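PDB 6SMO: PKS_KS domain-containing protein from Photorhabdus luminescens subsp. laumondii, which probably acts as a 3-oxoacyl-[acyl-carrier-protein] synthase, a thiolase-like ketosynthase that here holds a bound twelve-carbon polyketone aldehyde in its pocket. Local coordinates for residues Ala235-Glu240 / Glu254-Val259; Gln244-Cys249 / Thr394-Thr399; Asp300-Gly305 / Asp340-Asn345. All coordinates share one frame; numbering follows the deposited sequence.

Contact 1 of 3, residues Ala235-Glu240 / Glu254-Val259; sequences ALSSRE and ERDGFV
Asp-256 turns its carboxylate onto Ser-237, Ser-238 and Arg-239, and these bonds close the long loop between helix 224-233 and strand 263-271 of this thiolase-like ketosynthase. Each carboxylate oxygen has its own task. OD1 takes the hydroxyl of Ser-237, with OG 2.7 Å from Asp-256 OD1 on the syn side. It also takes the guanidinium of Arg-239, NH1 lying 2.8 Å from Asp-256 OD1 in a salt bridge. The two donors arrive from opposite faces of the carboxylate. OD2 turns to the backbone instead: Ser-238 N reaches Asp-256 OD2 at 3.0 Å from above the carboxylate plane, and Arg-239 N adds a weak bond.

Arg-239 comes in with its chain extended from CG to NE. Its guanidinium stands at 70° to the carboxylate, yet OD1 lies close to the guanidinium plane, at its edge. The same group has Glu-254 CB over one face, while NH2 makes a weak bond to Ala-246 O. The Glu-254 carboxylate leads away to Thr-399. With so many donors around it, Asp-256 is probably held as the anion.

At the other end a backbone bond, Phe-258 N to Ala-235 O at 3.0 Å, joins an apolar cluster of side chains, and Gly-257 passes close to the opposing backbone. The chi1 of Phe-258, 71°, brings its ring back toward Ala-235 and Leu-236, while Phe-230 and His-369, both of the ligand pocket, meet it edge-to-face. The polyketone ligand is about 5 Å from this side chain, so Phe-258 stands just behind the pocket. Leu-236 CD1 sits over one face of the Phe-258 ring in a CH-pi contact, 3.9 Å from its centroid, and Ala-235 CB touches Phe-258 CE2 at 3.6 Å.

Contact 2 of 3, residues Gln244-Cys249 / Thr394-Thr399; sequences QQAATC and TINYQT
With chi1 at -48°, Asn-396 places CG beside its own backbone N, and its amide is carried to the carbonyl of Thr-248. ND2 donates to Thr-248 O at 2.9 Å in an almost straight bond, 173° at the hydrogen, and the acceptor lies in the plane of the amide. Approach is nearly along the C=O axis. Gln-245 O is also near the same nitrogen but poorly angled, and does not count as a hydrogen bond. Asn-396 CG lies 3.8 Å from Ala-246 CA, against the backbone of Gln-245 and Ala-246 in the helix-like turn 244-247.

Gln-398 approaches from the same segment with its chain extended beyond CG, and its NE2 ends against the methyl of Ala-246, 3.8 Å from CB. Cys-249 CB lies against the backbone carbonyl of Asn-396, 3.2 Å from its O.

The contact joins two loops of the ketosynthase about 145 residues apart in sequence. One lies between helix 224-233 and strand 263-271, the other between the short strands 390-391 and 414-415. Helix 364-367 borders both: Thr-248 OG1 bonds to Lys-364 O at its start, and Ile-395 packs on Met-366.

Contact 3 of 3, residues Asp300-Gly305 / Asp340-Asn345; sequences DLPADG and DINESN
Asn-342, on helix 337-350, reaches the loop 300-305 through every atom from its CB to its amide nitrogen. CB already lies against the backbone carbonyl of Pro-302, 3.4 Å from its O. Since CG is anti to the backbone N (chi1 174°), the side chain stays beside that oxygen, and CG also comes within 4.1 Å of Gly-305 CA. At the tip ND2 donates to Pro-302 O at 2.6 Å, with 161° at the hydrogen and the donor in the carbonyl plane. The same nitrogen touches the proline ring at CD, 3.7 Å away, and Gly-305 CA at 3.6 Å. Beyond the loop, Asn-342 packs on His-432 of strand 431-438.

One turn further along the helix, Asn-345 repeats the gesture toward the next carbonyl. Its ND2 bonds to Ala-303 O at 2.8 Å and 169°, but comes from above the carbonyl plane, whereas the acceptor lies in the plane of its own amide. Its CB packs against Asp-304 O.

Gly-305 sits at the N-cap position of helix 306-319, so the contact docks the lead-in of one helix on the flank of another. Chemically, two neutral amides spaced three residues apart satisfy two successive backbone carbonyls of the turn. A carbonyl acceptor needs an N-H facing it, which would favour the NH2 end of each amide turned to the loop, and no charge pair crosses the contact.

How the contacts relate
Along the chain, contact 1 closes first, with both segments in the loop between helix 224-233 and strand 263-271. Contact 2 starts within that loop and ends beyond contact 3, so its segments alternate with those of contact 1 and enclose contact 3. Contacts 1 and 2 are neighbours, their centres about 10 Å apart, and touch directly through side chains of contact 1. Contact 3 is about 17 Å from contact 1, centre to centre, linked by a long, weak ion pair of Arg-255 with Asp-340, and about 20 Å from contact 2. Contact 1 lies in the amino-terminal ketosynthase region, contact 3 in the carboxy-terminal one, and contact 2 bridges the two; contact 1 comes nearest the bound ligand.

Contact 1 of 3, residues Ala235-Glu240 / Glu254-Val259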
# COMPACT_ATOMS: atom_id res chain seq x y z
N ALA B 235 -17.21 -9.24 -2.74
CA ALA B 235 -17.02 -8.39 -1.54
C ALA B 235 -18.05 -7.25 -1.54
O ALA B 235 -18.29 -6.68 -0.45
CB ALA B 235 -15.61 -7.86 -1.51
N LEU B 236 -18.64 -6.92 -2.70
CA LEU B 236 -19.66 -5.85 -2.85
C LEU B 236 -21.04 -6.40 -2.46
O LEU B 236 -21.27 -7.61 -2.62
CB LEU B 236 -19.67 -5.35 -4.30
CG LEU B 236 -19.18 -3.91 -4.51
CD1 LEU B 236 -17.76 -3.73 -3.98
CD2 LEU B 236 -19.25 -3.52 -5.98
N SER B 237 -21.92 -5.51 -1.98
CA SER B 237 -23.35 -5.80 -1.66
C SER B 237 -24.10 -6.13 -2.95
O SER B 237 -24.03 -5.32 -3.89
CB SER B 237 -23.98 -4.64 -0.94
OG SER B 237 -25.29 -4.97 -0.49
N SER B 238 -24.78 -7.28 -2.99
CA SER B 238 -25.43 -7.85 -4.21
C SER B 238 -26.89 -8.26 -3.94
O SER B 238 -27.50 -8.81 -4.87
CB SER B 238 -24.63 -9.01 -4.73
OG SER B 238 -24.55 -10.04 -3.76
N ARG B 239 -27.43 -8.00 -2.75
CA ARG B 239 -28.81 -8.39 -2.37
C ARG B 239 -29.80 -7.39 -2.98
O ARG B 239 -29.47 -6.19 -3.03
CB ARG B 239 -28.97 -8.52 -0.85
CG ARG B 239 -28.95 -7.21 -0.08
CD ARG B 239 -29.23 -7.44 1.40
NE ARG B 239 -29.58 -6.23 2.12
CZ ARG B 239 -28.72 -5.36 2.64
NH1 ARG B 239 -27.41 -5.55 2.53
NH2 ARG B 239 -29.17 -4.29 3.28
N GLU B 240 -30.95 -7.88 -3.45
CA GLU B 240 -32.04 -7.06 -4.05
C GLU B 240 -32.67 -6.19 -2.95
O GLU B 240 -32.98 -6.74 -1.88
CB GLU B 240 -33.09 -7.95 -4.72
CG GLU B 240 -32.62 -8.57 -6.03
CD GLU B 240 -32.47 -7.59 -7.18
OE1 GLU B 240 -33.33 -6.70 -7.32
OE2 GLU B 240 -31.50 -7.73 -7.95
N GLU B 254 -28.54 -8.08 8.03
CA GLU B 254 -28.87 -8.10 6.58
C GLU B 254 -27.61 -7.91 5.72
O GLU B 254 -27.68 -8.23 4.52
CB GLU B 254 -29.88 -7.01 6.23
CG GLU B 254 -31.30 -7.31 6.70
CD GLU B 254 -31.63 -6.89 8.12
OE1 GLU B 254 -30.69 -6.60 8.89
OE2 GLU B 254 -32.82 -6.85 8.46
N ARG B 255 -26.51 -7.39 6.29
CA ARG B 255 -25.29 -6.97 5.54
C ARG B 255 -24.74 -8.14 4.72
O ARG B 255 -24.77 -9.28 5.23
CB ARG B 255 -24.23 -6.42 6.50
CG ARG B 255 -23.54 -7.46 7.37
CD ARG B 255 -22.63 -6.80 8.40
NE ARG B 255 -21.82 -7.76 9.14
CZ ARG B 255 -22.22 -8.44 10.22
NH1 ARG B 255 -23.44 -8.28 10.71
NH2 ARG B 255 -21.39 -9.28 10.80
N ASP B 256 -24.26 -7.87 3.50
CA ASP B 256 -23.77 -8.89 2.54
C ASP B 256 -22.60 -8.36 1.69
O ASP B 256 -22.26 -9.03 0.69
CB ASP B 256 -24.90 -9.36 1.61
CG ASP B 256 -25.43 -8.26 0.70
OD1 ASP B 256 -25.58 -7.12 1.18
OD2 ASP B 256 -25.69 -8.56 -0.48
N GLY B 257 -21.99 -7.22 2.06
CA GLY B 257 -20.88 -6.61 1.30
C GLY B 257 -20.83 -5.10 1.47
O GLY B 257 -21.82 -4.52 1.96
N PHE B 258 -19.71 -4.48 1.06
CA PHE B 258 -19.46 -3.02 1.17
C PHE B 258 -19.91 -2.32 -0.12
O PHE B 258 -19.70 -2.87 -1.21
CB PHE B 258 -17.99 -2.73 1.51
CG PHE B 258 -16.98 -3.00 0.42
CD1 PHE B 258 -16.74 -2.07 -0.58
CD2 PHE B 258 -16.24 -4.18 0.41
CE1 PHE B 258 -15.81 -2.31 -1.57
CE2 PHE B 258 -15.30 -4.42 -0.58
CZ PHE B 258 -15.09 -3.48 -1.57
N VAL B 259 -20.52 -1.13 0.03
CA VAL B 259 -20.84 -0.20 -1.09
C VAL B 259 -19.58 0.61 -1.40
O VAL B 259 -19.18 1.41 -0.53
CB VAL B 259 -22.03 0.71 -0.74
CG1 VAL B 259 -22.25 1.80 -1.79
CG2 VAL B 259 -23.31 -0.08 -0.53

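Contact 2 of 3, residues Gln244-Cys249 / Thr394-Thr399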
# COMPACT_ATOMS: atom_id res chain seq x y z
N GLN B 244 -31.48 1.53 -2.21
CA GLN B 244 -30.06 1.17 -2.50
C GLN B 244 -29.13 1.83 -1.46
O GLN B 244 -27.99 1.35 -1.33
CB GLN B 244 -29.68 1.59 -3.92
CG GLN B 244 -30.24 0.66 -4.99
CD GLN B 244 -29.63 -0.72 -4.96
OE1 GLN B 244 -28.46 -0.90 -4.63
NE2 GLN B 244 -30.43 -1.71 -5.31
N GLN B 245 -29.60 2.86 -0.76
CA GLN B 245 -28.85 3.55 0.32
C GLN B 245 -28.68 2.62 1.53
O GLN B 245 -27.70 2.79 2.27
CB GLN B 245 -29.56 4.84 0.74
CG GLN B 245 -29.53 5.93 -0.33
CD GLN B 245 -30.10 7.23 0.15
OE1 GLN B 245 -31.04 7.27 0.94
NE2 GLN B 245 -29.54 8.33 -0.33
N ALA B 246 -29.61 1.67 1.71
CA ALA B 246 -29.63 0.69 2.82
C ALA B 246 -28.66 -0.47 2.56
O ALA B 246 -28.43 -1.26 3.49
CB ALA B 246 -31.04 0.18 3.03
N ALA B 247 -28.10 -0.56 1.34
CA ALA B 247 -27.18 -1.63 0.90
C ALA B 247 -25.95 -1.69 1.81
O ALA B 247 -25.43 -2.81 2.03
CB ALA B 247 -26.79 -1.43 -0.54
N THR B 248 -25.49 -0.54 2.31
CA THR B 248 -24.41 -0.42 3.33
C THR B 248 -25.06 -0.26 4.71
O THR B 248 -25.61 0.82 4.98
CB THR B 248 -23.41 0.70 2.98
OG1 THR B 248 -22.50 0.82 4.08
CG2 THR B 248 -24.04 2.04 2.71
N CYS B 249 -25.02 -1.32 5.52
CA CYS B 249 -25.64 -1.40 6.88
C CYS B 249 -24.68 -2.11 7.83
O CYS B 249 -24.85 -3.30 8.10
CB CYS B 249 -26.99 -2.11 6.82
SG CYS B 249 -26.95 -3.67 5.91
N THR B 394 -24.47 5.19 13.11
CA THR B 394 -24.42 4.13 12.06
C THR B 394 -25.84 3.97 11.51
O THR B 394 -26.66 3.32 12.19
CB THR B 394 -23.88 2.81 12.61
OG1 THR B 394 -22.71 3.09 13.39
CG2 THR B 394 -23.54 1.82 11.53
N ILE B 395 -26.13 4.55 10.34
CA ILE B 395 -27.49 4.57 9.73
C ILE B 395 -27.77 3.22 9.06
O ILE B 395 -26.82 2.41 8.93
CB ILE B 395 -27.68 5.75 8.76
CG1 ILE B 395 -26.79 5.64 7.51
CG2 ILE B 395 -27.47 7.07 9.48
CD1 ILE B 395 -27.30 6.43 6.33
N ASN B 396 -29.02 3.00 8.65
CA ASN B 396 -29.50 1.78 7.94
C ASN B 396 -29.41 0.56 8.86
O ASN B 396 -29.28 -0.56 8.34
CB ASN B 396 -28.74 1.55 6.63
CG ASN B 396 -28.63 2.80 5.78
OD1 ASN B 396 -29.54 3.63 5.77
ND2 ASN B 396 -27.53 2.94 5.05
N TYR B 397 -29.48 0.77 10.19
CA TYR B 397 -29.47 -0.31 11.20
C TYR B 397 -30.86 -0.95 11.26
O TYR B 397 -31.78 -0.35 11.85
CB TYR B 397 -29.02 0.20 12.57
CG TYR B 397 -28.68 -0.89 13.55
CD1 TYR B 397 -27.43 -1.48 13.56
CD2 TYR B 397 -29.62 -1.36 14.46
CE1 TYR B 397 -27.11 -2.49 14.45
CE2 TYR B 397 -29.32 -2.38 15.35
CZ TYR B 397 -28.06 -2.94 15.35
OH TYR B 397 -27.75 -3.94 16.23
N GLN B 398 -31.00 -2.13 10.65
CA GLN B 398 -32.29 -2.86 10.51
C GLN B 398 -32.41 -3.87 11.66
O GLN B 398 -32.65 -3.43 12.80
CB GLN B 398 -32.37 -3.49 9.11
CG GLN B 398 -32.41 -2.46 7.99
CD GLN B 398 -32.05 -3.05 6.65
OE1 GLN B 398 -32.52 -4.11 6.27
NE2 GLN B 398 -31.19 -2.35 5.91
N THR B 399 -32.23 -5.17 11.38
CA THR B 399 -32.33 -6.27 12.38
C THR B 399 -31.00 -6.38 13.13
O THR B 399 -29.95 -6.46 12.51
CB THR B 399 -32.70 -7.60 11.71
OG1 THR B 399 -33.79 -7.37 10.82
CG2 THR B 399 -33.08 -8.67 12.71

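Contact 3 of 3, residues Asp300-Gly305 / Asp340-Asn345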
# COMPACT_ATOMS: atom_id res chain seq x y z
N ASP B 300 -10.10 -12.58 3.30
CA ASP B 300 -10.93 -13.07 4.44
C ASP B 300 -10.33 -12.60 5.77
O ASP B 300 -9.09 -12.51 5.87
CB ASP B 300 -11.06 -14.59 4.41
CG ASP B 300 -11.81 -15.14 3.20
OD1 ASP B 300 -12.64 -14.40 2.64
OD2 ASP B 300 -11.54 -16.30 2.83
N LEU B 301 -11.20 -12.31 6.75
CA LEU B 301 -10.83 -11.90 8.14
C LEU B 301 -11.37 -12.94 9.12
O LEU B 301 -12.50 -13.40 8.98
CB LEU B 301 -11.42 -10.52 8.42
CG LEU B 301 -10.83 -9.37 7.59
CD1 LEU B 301 -11.79 -8.19 7.55
CD2 LEU B 301 -9.48 -8.94 8.15
N PRO B 302 -10.58 -13.34 10.15
CA PRO B 302 -11.03 -14.35 11.11
C PRO B 302 -12.04 -13.79 12.13
O PRO B 302 -12.03 -12.59 12.36
CB PRO B 302 -9.72 -14.76 11.80
CG PRO B 302 -8.87 -13.51 11.76
CD PRO B 302 -9.23 -12.85 10.44
N ALA B 303 -12.86 -14.67 12.71
CA ALA B 303 -13.99 -14.33 13.61
C ALA B 303 -13.47 -13.83 14.96
O ALA B 303 -13.98 -12.80 15.45
CB ALA B 303 -14.89 -15.53 13.78
N ASP B 304 -12.48 -14.53 15.54
CA ASP B 304 -11.94 -14.26 16.90
C ASP B 304 -11.39 -12.83 16.97
O ASP B 304 -11.62 -12.16 18.00
CB ASP B 304 -10.89 -15.30 17.31
CG ASP B 304 -9.69 -15.40 16.37
OD1 ASP B 304 -9.76 -14.82 15.27
OD2 ASP B 304 -8.71 -16.07 16.75
N GLY B 305 -10.68 -12.38 15.93
CA GLY B 305 -10.12 -11.02 15.82
C GLY B 305 -9.01 -10.77 16.83
O GLY B 305 -9.03 -9.70 17.47
N ASP B 340 -17.17 -6.98 10.33
CA ASP B 340 -17.95 -6.38 11.46
C ASP B 340 -17.89 -7.30 12.68
O ASP B 340 -17.83 -6.77 13.81
CB ASP B 340 -19.39 -6.09 11.04
CG ASP B 340 -19.52 -5.03 9.95
OD1 ASP B 340 -18.48 -4.62 9.40
OD2 ASP B 340 -20.66 -4.63 9.67
N ILE B 341 -17.94 -8.62 12.47
CA ILE B 341 -17.81 -9.65 13.56
C ILE B 341 -16.37 -9.62 14.09
O ILE B 341 -16.20 -9.77 15.32
CB ILE B 341 -18.25 -11.05 13.07
CG1 ILE B 341 -18.38 -12.03 14.24
CG2 ILE B 341 -17.32 -11.59 11.99
CD1 ILE B 341 -19.19 -13.27 13.93
N ASN B 342 -15.39 -9.43 13.20
CA ASN B 342 -13.93 -9.41 13.52
C ASN B 342 -13.64 -8.26 14.49
O ASN B 342 -12.93 -8.51 15.49
CB ASN B 342 -13.08 -9.32 12.25
CG ASN B 342 -11.60 -9.16 12.52
OD1 ASN B 342 -11.13 -8.06 12.80
ND2 ASN B 342 -10.85 -10.24 12.42
N GLU B 343 -14.16 -7.07 14.20
CA GLU B 343 -13.91 -5.83 14.99
C GLU B 343 -14.64 -5.90 16.34
O GLU B 343 -14.05 -5.47 17.35
CB GLU B 343 -14.36 -4.59 14.20
CG GLU B 343 -13.44 -4.25 13.05
CD GLU B 343 -13.71 -2.89 12.43
OE1 GLU B 343 -14.78 -2.73 11.80
OE2 GLU B 343 -12.87 -1.99 12.59
N SER B 344 -15.88 -6.40 16.35
CA SER B 344 -16.73 -6.54 17.56
C SER B 344 -16.02 -7.44 18.58
O SER B 344 -15.92 -7.03 19.76
CB SER B 344 -18.10 -7.07 17.22
OG SER B 344 -18.79 -6.17 16.37
N ASN B 345 -15.54 -8.61 18.14
CA ASN B 345 -14.83 -9.60 18.99
C ASN B 345 -13.46 -9.05 19.40
O ASN B 345 -12.99 -9.41 20.50
CB ASN B 345 -14.71 -10.96 18.29
CG ASN B 345 -16.03 -11.69 18.16
OD1 ASN B 345 -16.90 -11.57 19.02
ND2 ASN B 345 -16.19 -12.45 17.09